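Local coordinates for uncharacterized protein (Bacteroides uniformis, PDB 4K61), which is of unknown function but belongs to the DUF2874 family of putative beta-lactamase-inhibitor-like, PepSY-like proteins, at residues 22-27 against 31-36; 42-47 against 53-58; 86-91 against 96-101. All coordinates share one frame; numbering follows the deposited sequence.

Contact 1. Residues 22-27 against 31-36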
loop_
_atom_site.group_PDB
_atom_site.type_symbol
_atom_site.label_atom_id
_atom_site.label_comp_id
_atom_site.label_asym_id
_atom_site.label_seq_id
_atom_site.Cartn_x
_atom_site.Cartn_y
_atom_site.Cartn_z
ATOM N N VAL A 22 8.491 -10.821 11.472
ATOM C CA VAL A 22 8.741 -9.866 10.429
ATOM C C VAL A 22 9.489 -10.503 9.280
ATOM O O VAL A 22 10.475 -11.211 9.478
ATOM C CB VAL A 22 9.519 -8.633 10.970
ATOM C CG1 VAL A 22 9.784 -7.637 9.864
ATOM C CG2 VAL A 22 8.747 -7.952 12.092
ATOM N N ALA A 23 9.073 -10.199 8.056
ATOM C CA ALA A 23 9.860 -10.548 6.880
ATOM C C ALA A 23 10.415 -9.284 6.242
ATOM O O ALA A 23 9.663 -8.381 5.893
ATOM C CB ALA A 23 8.997 -11.293 5.870
ATOM N N TRP A 24 11.728 -9.242 6.042
ATOM C CA TRP A 24 12.404 -8.081 5.441
ATOM C C TRP A 24 12.736 -8.290 3.962
ATOM O O TRP A 24 13.176 -9.374 3.541
ATOM C CB TRP A 24 13.708 -7.767 6.190
ATOM C CG TRP A 24 13.496 -7.243 7.573
ATOM C CD1 TRP A 24 13.532 -7.955 8.722
ATOM C CD2 TRP A 24 13.240 -5.874 7.948
ATOM N NE1 TRP A 24 13.284 -7.121 9.803
ATOM C CE2 TRP A 24 13.094 -5.844 9.348
ATOM C CE3 TRP A 24 13.065 -4.688 7.229
ATOM C CZ2 TRP A 24 12.808 -4.661 10.049
ATOM C CZ3 TRP A 24 12.798 -3.507 7.929
ATOM C CH2 TRP A 24 12.684 -3.509 9.326
ATOM N N SER A 25 12.550 -7.239 3.181
ATOM C CA SER A 25 12.928 -7.233 1.780
ATOM C C SER A 25 13.481 -5.858 1.408
ATOM O O SER A 25 13.529 -4.956 2.247
ATOM C CB SER A 25 11.738 -7.610 0.879
ATOM O OG SER A 25 10.721 -6.652 0.971
ATOM N N HIS A 26 13.988 -5.768 0.180
ATOM C CA HIS A 26 14.578 -4.548 -0.361
ATOM C C HIS A 26 13.694 -4.076 -1.517
ATOM O O HIS A 26 13.184 -4.899 -2.275
ATOM C CB HIS A 26 15.980 -4.862 -0.877
ATOM C CG HIS A 26 16.996 -5.098 0.196
ATOM N ND1 HIS A 26 18.338 -4.896 -0.033
ATOM C CD2 HIS A 26 16.892 -5.492 1.494
ATOM C CE1 HIS A 26 19.021 -5.180 1.061
ATOM N NE2 HIS A 26 18.170 -5.554 2.000
ATOM N N ASP A 27 13.464 -2.770 -1.625
ATOM C CA ASP A 27 12.587 -2.210 -2.667
ATOM C C ASP A 27 13.250 -0.905 -3.055
ATOM O O ASP A 27 13.225 0.069 -2.310
ATOM C CB ASP A 27 11.174 -1.975 -2.129
ATOM C CG ASP A 27 10.208 -1.391 -3.167
ATOM O OD1 ASP A 27 10.614 -1.131 -4.328
ATOM O OD2 ASP A 27 9.026 -1.178 -2.777
ATOM N N TYR A 31 14.255 -0.453 2.794
ATOM C CA TYR A 31 14.022 -1.716 3.468
ATOM C C TYR A 31 12.545 -1.797 3.712
ATOM O O TYR A 31 11.930 -0.831 4.174
ATOM C CB TYR A 31 14.735 -1.736 4.809
ATOM C CG TYR A 31 16.205 -1.550 4.680
ATOM C CD1 TYR A 31 17.056 -2.629 4.384
ATOM C CD2 TYR A 31 16.773 -0.297 4.808
ATOM C CE1 TYR A 31 18.393 -2.449 4.230
ATOM C CE2 TYR A 31 18.114 -0.116 4.650
ATOM C CZ TYR A 31 18.927 -1.193 4.370
ATOM O OH TYR A 31 20.267 -1.021 4.226
ATOM N N VAL A 32 11.975 -2.973 3.469
ATOM C CA VAL A 32 10.548 -3.147 3.687
ATOM C C VAL A 32 10.338 -4.246 4.698
ATOM O O VAL A 32 10.822 -5.377 4.525
ATOM C CB VAL A 32 9.811 -3.488 2.373
ATOM C CG1 VAL A 32 8.312 -3.672 2.644
ATOM C CG2 VAL A 32 10.079 -2.413 1.320
ATOM N N ALA A 33 9.620 -3.888 5.776
ATOM C CA ALA A 33 9.161 -4.826 6.779
ATOM C C ALA A 33 7.753 -5.235 6.483
ATOM O O ALA A 33 6.892 -4.389 6.260
ATOM C CB ALA A 33 9.227 -4.217 8.170
ATOM N N ASP A 34 7.527 -6.547 6.458
ATOM C CA ASP A 34 6.212 -7.104 6.259
ATOM C C ASP A 34 5.868 -7.926 7.484
ATOM O O ASP A 34 6.604 -8.826 7.899
ATOM C CB ASP A 34 6.137 -7.992 5.019
ATOM C CG ASP A 34 4.767 -8.526 4.819
ATOM O OD1 ASP A 34 3.853 -7.700 4.560
ATOM O OD2 ASP A 34 4.569 -9.734 4.975
ATOM N N PHE A 35 4.715 -7.620 8.039
ATOM C CA PHE A 35 4.311 -8.211 9.297
ATOM C C PHE A 35 2.829 -8.036 9.489
ATOM O O PHE A 35 2.183 -7.214 8.846
ATOM C CB PHE A 35 5.076 -7.587 10.486
ATOM C CG PHE A 35 4.941 -6.092 10.584
ATOM C CD1 PHE A 35 5.723 -5.280 9.816
ATOM C CD2 PHE A 35 4.013 -5.510 11.409
ATOM C CE1 PHE A 35 5.598 -3.900 9.894
ATOM C CE2 PHE A 35 3.884 -4.129 11.512
ATOM C CZ PHE A 35 4.676 -3.321 10.745
ATOM N N LEU A 36 2.296 -8.829 10.394
ATOM C CA LEU A 36 0.908 -8.729 10.758
ATOM C C LEU A 36 0.660 -7.751 11.893
ATOM O O LEU A 36 1.382 -7.757 12.880
ATOM C CB LEU A 36 0.475 -10.135 11.182
ATOM C CG LEU A 36 -0.716 -10.740 10.495
ATOM C CD1 LEU A 36 -0.610 -10.519 8.990
ATOM C CD2 LEU A 36 -0.751 -12.208 10.875
#

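Contact 2. Residues 42-47 against 53-58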
loop_
_atom_site.group_PDB
_atom_site.type_symbol
_atom_site.label_atom_id
_atom_site.label_comp_id
_atom_site.label_asym_id
_atom_site.label_seq_id
_atom_site.Cartn_x
_atom_site.Cartn_y
_atom_site.Cartn_z
ATOM N N THR A 42 0.722 -5.621 7.048
ATOM C CA THR A 42 1.246 -4.260 7.160
ATOM C C THR A 42 2.656 -4.224 6.645
ATOM O O THR A 42 3.455 -5.098 6.955
ATOM C CB THR A 42 1.233 -3.785 8.631
ATOM O OG1 THR A 42 -0.081 -3.963 9.178
ATOM C CG2 THR A 42 1.671 -2.338 8.796
ATOM N N LYS A 43 2.965 -3.205 5.847
ATOM C CA LYS A 43 4.279 -3.027 5.312
ATOM C C LYS A 43 4.743 -1.633 5.626
ATOM O O LYS A 43 3.981 -0.662 5.556
ATOM C CB LYS A 43 4.336 -3.268 3.792
ATOM C CG LYS A 43 4.252 -4.729 3.394
ATOM C CD LYS A 43 4.232 -4.878 1.878
ATOM C CE LYS A 43 4.286 -6.326 1.458
ATOM N NZ LYS A 43 2.995 -6.993 1.744
ATOM N N VAL A 44 5.998 -1.534 6.025
ATOM C CA VAL A 44 6.563 -0.240 6.347
ATOM C C VAL A 44 7.906 -0.124 5.621
ATOM O O VAL A 44 8.731 -1.050 5.648
ATOM C CB VAL A 44 6.799 -0.043 7.855
ATOM C CG1 VAL A 44 7.350 1.333 8.127
ATOM C CG2 VAL A 44 5.516 -0.193 8.649
ATOM N N TRP A 45 8.066 0.998 4.935
ATOM C CA TRP A 45 9.266 1.294 4.146
ATOM C C TRP A 45 10.171 2.179 4.973
ATOM O O TRP A 45 9.698 3.212 5.496
ATOM C CB TRP A 45 8.913 2.051 2.849
ATOM C CG TRP A 45 8.444 1.173 1.705
ATOM C CD1 TRP A 45 9.123 0.883 0.560
ATOM C CD2 TRP A 45 7.189 0.485 1.606
ATOM N NE1 TRP A 45 8.392 0.041 -0.235
ATOM C CE2 TRP A 45 7.188 -0.201 0.377
ATOM C CE3 TRP A 45 6.054 0.388 2.436
ATOM C CZ2 TRP A 45 6.125 -0.981 -0.034
ATOM C CZ3 TRP A 45 4.984 -0.375 2.002
ATOM C CH2 TRP A 45 5.035 -1.061 0.797
ATOM N N PHE A 46 11.468 1.803 5.051
ATOM C CA PHE A 46 12.451 2.616 5.754
ATOM C C PHE A 46 13.550 3.020 4.804
ATOM O O PHE A 46 14.028 2.190 3.998
ATOM C CB PHE A 46 13.093 1.836 6.905
ATOM C CG PHE A 46 12.144 1.479 7.986
ATOM C CD1 PHE A 46 11.414 0.309 7.898
ATOM C CD2 PHE A 46 11.943 2.321 9.085
ATOM C CE1 PHE A 46 10.508 -0.037 8.876
ATOM C CE2 PHE A 46 11.014 1.969 10.076
ATOM C CZ PHE A 46 10.318 0.792 9.971
ATOM N N ASP A 47 13.991 4.277 4.915
ATOM C CA ASP A 47 15.176 4.684 4.175
ATOM C C ASP A 47 16.485 4.243 4.865
ATOM O O ASP A 47 16.465 3.646 5.928
ATOM C CB ASP A 47 15.147 6.202 3.855
ATOM C CG ASP A 47 15.214 7.097 5.099
ATOM O OD1 ASP A 47 15.756 6.681 6.165
ATOM O OD2 ASP A 47 14.729 8.260 4.951
ATOM N N VAL A 53 9.085 5.977 5.661
ATOM C CA VAL A 53 8.638 6.883 4.576
ATOM C C VAL A 53 7.278 6.527 3.975
ATOM O O VAL A 53 6.663 7.353 3.321
ATOM C CB VAL A 53 9.711 6.999 3.488
ATOM C CG1 VAL A 53 10.971 7.595 4.079
ATOM C CG2 VAL A 53 10.013 5.641 2.873
HETATM N N MSE A 54 6.829 5.295 4.206
HETATM C CA MSE A 54 5.500 4.853 3.766
HETATM C C MSE A 54 5.094 3.698 4.642
HETATM O O MSE A 54 5.942 2.891 5.079
HETATM C CB MSE A 54 5.543 4.430 2.285
HETATM C CG MSE A 54 4.171 3.909 1.816
HETATM SE SE MSE A 54 4.119 3.959 -0.160
HETATM C CE MSE A 54 5.519 2.587 -0.519
ATOM N N GLN A 55 3.786 3.568 4.855
ATOM C CA GLN A 55 3.204 2.380 5.431
ATOM C C GLN A 55 1.972 1.998 4.626
ATOM O O GLN A 55 1.244 2.861 4.168
ATOM C CB GLN A 55 2.780 2.632 6.866
ATOM C CG GLN A 55 1.993 1.479 7.501
ATOM C CD GLN A 55 1.723 1.767 8.961
ATOM O OE1 GLN A 55 2.570 1.530 9.820
ATOM N NE2 GLN A 55 0.554 2.309 9.244
ATOM N N GLN A 56 1.785 0.709 4.443
ATOM C CA GLN A 56 0.622 0.196 3.769
ATOM C C GLN A 56 -0.067 -0.820 4.635
ATOM O O GLN A 56 0.550 -1.731 5.189
ATOM C CB GLN A 56 0.998 -0.412 2.430
ATOM C CG GLN A 56 1.477 0.626 1.424
ATOM C CD GLN A 56 1.880 0.024 0.101
ATOM O OE1 GLN A 56 1.718 -1.169 -0.158
ATOM N NE2 GLN A 56 2.433 0.862 -0.760
ATOM N N THR A 57 -1.386 -0.683 4.717
ATOM C CA THR A 57 -2.212 -1.704 5.359
ATOM C C THR A 57 -3.099 -2.349 4.301
ATOM O O THR A 57 -3.796 -1.676 3.532
ATOM C CB THR A 57 -3.091 -1.047 6.431
ATOM O OG1 THR A 57 -2.247 -0.385 7.377
ATOM C CG2 THR A 57 -3.955 -2.046 7.145
ATOM N N ASP A 58 -3.012 -3.668 4.227
ATOM C CA ASP A 58 -3.734 -4.437 3.232
ATOM C C ASP A 58 -5.110 -4.689 3.765
ATOM O O ASP A 58 -5.346 -5.592 4.542
ATOM C CB ASP A 58 -3.010 -5.743 2.937
ATOM C CG ASP A 58 -3.640 -6.521 1.799
ATOM O OD1 ASP A 58 -4.691 -6.103 1.289
ATOM O OD2 ASP A 58 -3.077 -7.569 1.413
HETATM O O HOH W 1 -1.664 -1.704 9.810
#

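Contact 3. Residues 86-91 against 96-101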
loop_
_atom_site.group_PDB
_atom_site.type_symbol
_atom_site.label_atom_id
_atom_site.label_comp_id
_atom_site.label_asym_id
_atom_site.label_seq_id
_atom_site.Cartn_x
_atom_site.Cartn_y
_atom_site.Cartn_z
ATOM N N VAL A 86 -7.035 -3.794 -2.111
ATOM C CA VAL A 86 -7.377 -2.507 -1.496
ATOM C C VAL A 86 -6.340 -2.241 -0.396
ATOM O O VAL A 86 -6.159 -3.072 0.491
ATOM C CB VAL A 86 -8.788 -2.499 -0.883
ATOM C CG1 VAL A 86 -9.096 -1.144 -0.291
ATOM C CG2 VAL A 86 -9.804 -2.850 -1.963
ATOM N N THR A 87 -5.654 -1.108 -0.514
ATOM C CA THR A 87 -4.540 -0.775 0.356
ATOM C C THR A 87 -4.722 0.642 0.886
ATOM O O THR A 87 -5.012 1.582 0.130
ATOM C CB THR A 87 -3.212 -0.905 -0.403
ATOM O OG1 THR A 87 -3.104 -2.230 -0.910
ATOM C CG2 THR A 87 -2.016 -0.637 0.481
ATOM N N TRP A 88 -4.568 0.785 2.202
ATOM C CA TRP A 88 -4.474 2.075 2.852
ATOM C C TRP A 88 -3.034 2.510 2.971
ATOM O O TRP A 88 -2.228 1.861 3.632
ATOM C CB TRP A 88 -5.120 1.972 4.243
ATOM C CG TRP A 88 -5.175 3.174 5.101
ATOM C CD1 TRP A 88 -4.735 3.280 6.396
ATOM C CD2 TRP A 88 -5.783 4.424 4.785
ATOM N NE1 TRP A 88 -5.015 4.518 6.903
ATOM C CE2 TRP A 88 -5.654 5.253 5.938
ATOM C CE3 TRP A 88 -6.427 4.930 3.645
ATOM C CZ2 TRP A 88 -6.145 6.541 5.982
ATOM C CZ3 TRP A 88 -6.903 6.251 3.692
ATOM C CH2 TRP A 88 -6.773 7.022 4.864
ATOM N N VAL A 89 -2.700 3.578 2.266
ATOM C CA VAL A 89 -1.331 4.043 2.147
ATOM C C VAL A 89 -1.168 5.317 2.974
ATOM O O VAL A 89 -1.844 6.349 2.739
ATOM C CB VAL A 89 -0.983 4.348 0.682
ATOM C CG1 VAL A 89 0.485 4.715 0.564
ATOM C CG2 VAL A 89 -1.328 3.192 -0.229
ATOM N N GLN A 90 -0.218 5.271 3.900
ATOM C CA GLN A 90 0.058 6.395 4.787
ATOM C C GLN A 90 1.530 6.809 4.707
ATOM O O GLN A 90 2.430 6.014 4.325
ATOM C CB GLN A 90 -0.286 6.004 6.224
ATOM C CG GLN A 90 -1.755 5.651 6.464
ATOM C CD GLN A 90 -1.981 5.153 7.888
ATOM O OE1 GLN A 90 -1.794 3.979 8.184
ATOM N NE2 GLN A 90 -2.325 6.057 8.771
ATOM N N PHE A 91 1.741 8.064 5.046
ATOM C CA PHE A 91 3.039 8.749 4.912
ATOM C C PHE A 91 3.249 9.655 6.106
ATOM O O PHE A 91 2.285 10.140 6.704
ATOM C CB PHE A 91 3.065 9.644 3.678
ATOM C CG PHE A 91 2.690 8.979 2.407
ATOM C CD1 PHE A 91 3.595 8.200 1.716
ATOM C CD2 PHE A 91 1.422 9.168 1.870
ATOM C CE1 PHE A 91 3.252 7.609 0.524
ATOM C CE2 PHE A 91 1.074 8.588 0.684
ATOM C CZ PHE A 91 1.973 7.798 0.003
ATOM N N SER A 96 -2.989 10.651 3.243
ATOM C CA SER A 96 -3.159 9.220 2.973
ATOM C C SER A 96 -3.905 8.980 1.643
ATOM O O SER A 96 -4.597 9.843 1.104
ATOM C CB SER A 96 -3.924 8.549 4.106
ATOM O OG SER A 96 -3.174 8.643 5.305
ATOM N N ILE A 97 -3.761 7.770 1.142
ATOM C CA ILE A 97 -4.328 7.359 -0.147
ATOM C C ILE A 97 -4.980 6.006 0.009
ATOM O O ILE A 97 -4.403 5.116 0.663
ATOM C CB ILE A 97 -3.220 7.277 -1.222
ATOM C CG1 ILE A 97 -2.680 8.669 -1.537
ATOM C CG2 ILE A 97 -3.729 6.584 -2.487
ATOM C CD1 ILE A 97 -1.419 8.611 -2.392
ATOM N N VAL A 98 -6.164 5.810 -0.598
ATOM C CA VAL A 98 -6.708 4.469 -0.788
ATOM C C VAL A 98 -6.332 4.000 -2.203
ATOM O O VAL A 98 -6.743 4.619 -3.188
ATOM C CB VAL A 98 -8.237 4.385 -0.648
ATOM C CG1 VAL A 98 -8.715 2.946 -0.735
ATOM C CG2 VAL A 98 -8.698 4.992 0.661
ATOM N N ALA A 99 -5.549 2.931 -2.296
ATOM C CA ALA A 99 -5.135 2.404 -3.582
ATOM C C ALA A 99 -5.995 1.178 -3.893
ATOM O O ALA A 99 -6.048 0.192 -3.113
ATOM C CB ALA A 99 -3.672 2.042 -3.575
ATOM N N VAL A 100 -6.717 1.248 -5.005
ATOM C CA VAL A 100 -7.600 0.143 -5.401
ATOM C C VAL A 100 -7.094 -0.461 -6.705
ATOM O O VAL A 100 -6.836 0.262 -7.666
ATOM C CB VAL A 100 -9.033 0.630 -5.627
ATOM C CG1 VAL A 100 -9.884 -0.527 -6.087
ATOM C CG2 VAL A 100 -9.569 1.266 -4.359
ATOM N N GLU A 101 -6.935 -1.785 -6.735
ATOM C CA GLU A 101 -6.567 -2.470 -7.974
ATOM C C GLU A 101 -7.747 -3.277 -8.476
ATOM O O GLU A 101 -8.347 -4.035 -7.704
ATOM C CB GLU A 101 -5.351 -3.375 -7.811
ATOM C CG GLU A 101 -4.877 -3.869 -9.171
ATOM C CD GLU A 101 -3.434 -4.371 -9.192
ATOM O OE1 GLU A 101 -2.626 -3.933 -8.337
ATOM O OE2 GLU A 101 -3.099 -5.158 -10.115
HETATM O O HOH W 2 -3.901 8.884 7.899
HETATM O O HOH W 3 -0.563 9.757 5.436
#

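Contact 1. Residues 22-27 against 31-36
A23 and D34 exchange two backbone hydrogen bonds, A23 N to D34 O at 2.8 Å and nearly straight, D34 N to A23 O at 2.9 Å and more bent. S25 and V32 form the next such pair, S25 N to V32 O and V32 N to S25 O. The charged ends turn to strand 40-46 and to the start of helix 136-139: D34 OD1 makes a salt bridge with K43, and D27 OD2 accepts from both W45 NE1 and the backbone N of A136. The four backbone bonds close the antiparallel hairpin of strands 23-27 and 30-37, in which strand 23-27 is the outermost strand and strand 30-37 continues the sheet through strand 40-46. On the face carrying W24 and A33, a non-hydrogen-bonded pair, A33 CB on the partner strand sits over one face of the indole, 3.8 Å from the centroid of the six-membered ring, a CH-pi contact. V22 CG1, anti to its own amide nitrogen (chi1 180°), touches the same A33 methyl and lies over the rim of the W24 ring. L12 of helix 6-15 packs against W24 and A33 on this side. Further along, H26 and Y31 lie side by side in a T-shaped stack, the tyrosine edge directed at the imidazole face with planes at 83° and centroids 5.3 Å apart; H26 NE2 is hydrogen-bonded to W3 O. On the other face V32 CB rests 3.6 Å from S25 OG, and its CG2 branch packs against D27 CB.

Contact 2. Residues 42-47 against 53-58
The indole of W45 lies alongside the side chain of M54 across the hairpin of strands 40-46 and 52-58, and can be followed outward from its root. CB of W45 meets V53 CG2 at 3.8 Å and lies about as far from M54 O. Beyond it, CG stands beside the backbone N (chi1 -82°), which lays the ring along the neighbouring strand. CD2 and CE2, the atoms of the ring fusion, are each 3.4 Å from M54 CE; this methyl sits over the centre of the six-membered ring as a close CH-pi contact. CE3 lies against M54 O and M54 CE, and CZ2 against M54 CE. The bend at chi3 of the selenomethionine (66°) turns CE inward beneath SE, which lies farther above the same face in a Met-aromatic arrangement. NE1 is hydrogen-bonded to D27 OD2. At the far rim, CZ3 packs on Q56 CG, and CH2 comes 3.4 Å from Q56 CD, the amide plane turned 46° from the ring; Q56 NE2 is held by L134 O. On the opposite face V44 CG2 touches Q55 OE1, whose hydrogen bond goes to Y16 OH, and a water bridges T42 OG1 and T57 OG1, 2.8 Å from each; T42 OG1 is also hydrogen-bonded to F40 O. Paired backbone bonds join K43 and Q56, while W45 N donates to M54 O and W45 O accepts from V53 N. The buried indole is fixed by apolar contact over one face and by hydrogen bonding at NE1, and the neighbouring buried amide of Q56 keeps a polar partner beside the aromatic ring.

Contact 3. Residues 86-91 against 96-101
W88 extends CG anti to its amide nitrogen (chi1 -179°), and chi2 at -127° carries the indole across to S96, just before strand 97-103. This antiparallel hairpin, strands 82-90 and 97-103, lies inside the sheet, between strands 52-58 and 110-115. S96 CB rests over one indole face, offset toward the rim and 3.3 Å from W88 CH2, in a CH-pi contact. V98 CG2 instead comes to the ring edge, 3.7 Å from W88 CZ3; W59 stacks on the same tryptophan. T87 pairs with A99 and V89 with I97 through four backbone hydrogen bonds. On the face opposite W88, the CB atoms of V89 and I97 meet at 4.1 Å, and I97 CD1 reaches the edge of the F91 ring; F139 of the C-terminal helix covers all three of these side chains. At the turn end two waters attach to S96 OG: one, 2.7 Å away, also takes a weak bond from Q90 NE2, the OE1 of this glutamine being hydrogen-bonded to Q55 NE2, and the other, 2.8 Å from S96 OG, accepts from F91 N at 2.9 Å.

Each contact is a hairpin of the same antiparallel sheet, made by strands 23-27 and 30-37, 40-46 and 52-58, and 82-90 and 97-103. Contact 1 lies at its margin and is partly buried, contact 2 is also partly buried but nearer the centre of the chain, and contact 3 is the buried one. Backbone bonds splice neighbours together: F35 O to T42 N joins contacts 1 and 2, Q55 O to Q90 N contacts 2 and 3. Contacts 1 and 3 do not touch, their centres being about 18 Å apart. Charged and imidazole groups mark the margin, an indole with selenomethionine and glutamines the middle, and an indole against a serine CB, aliphatic packing and turn waters the third.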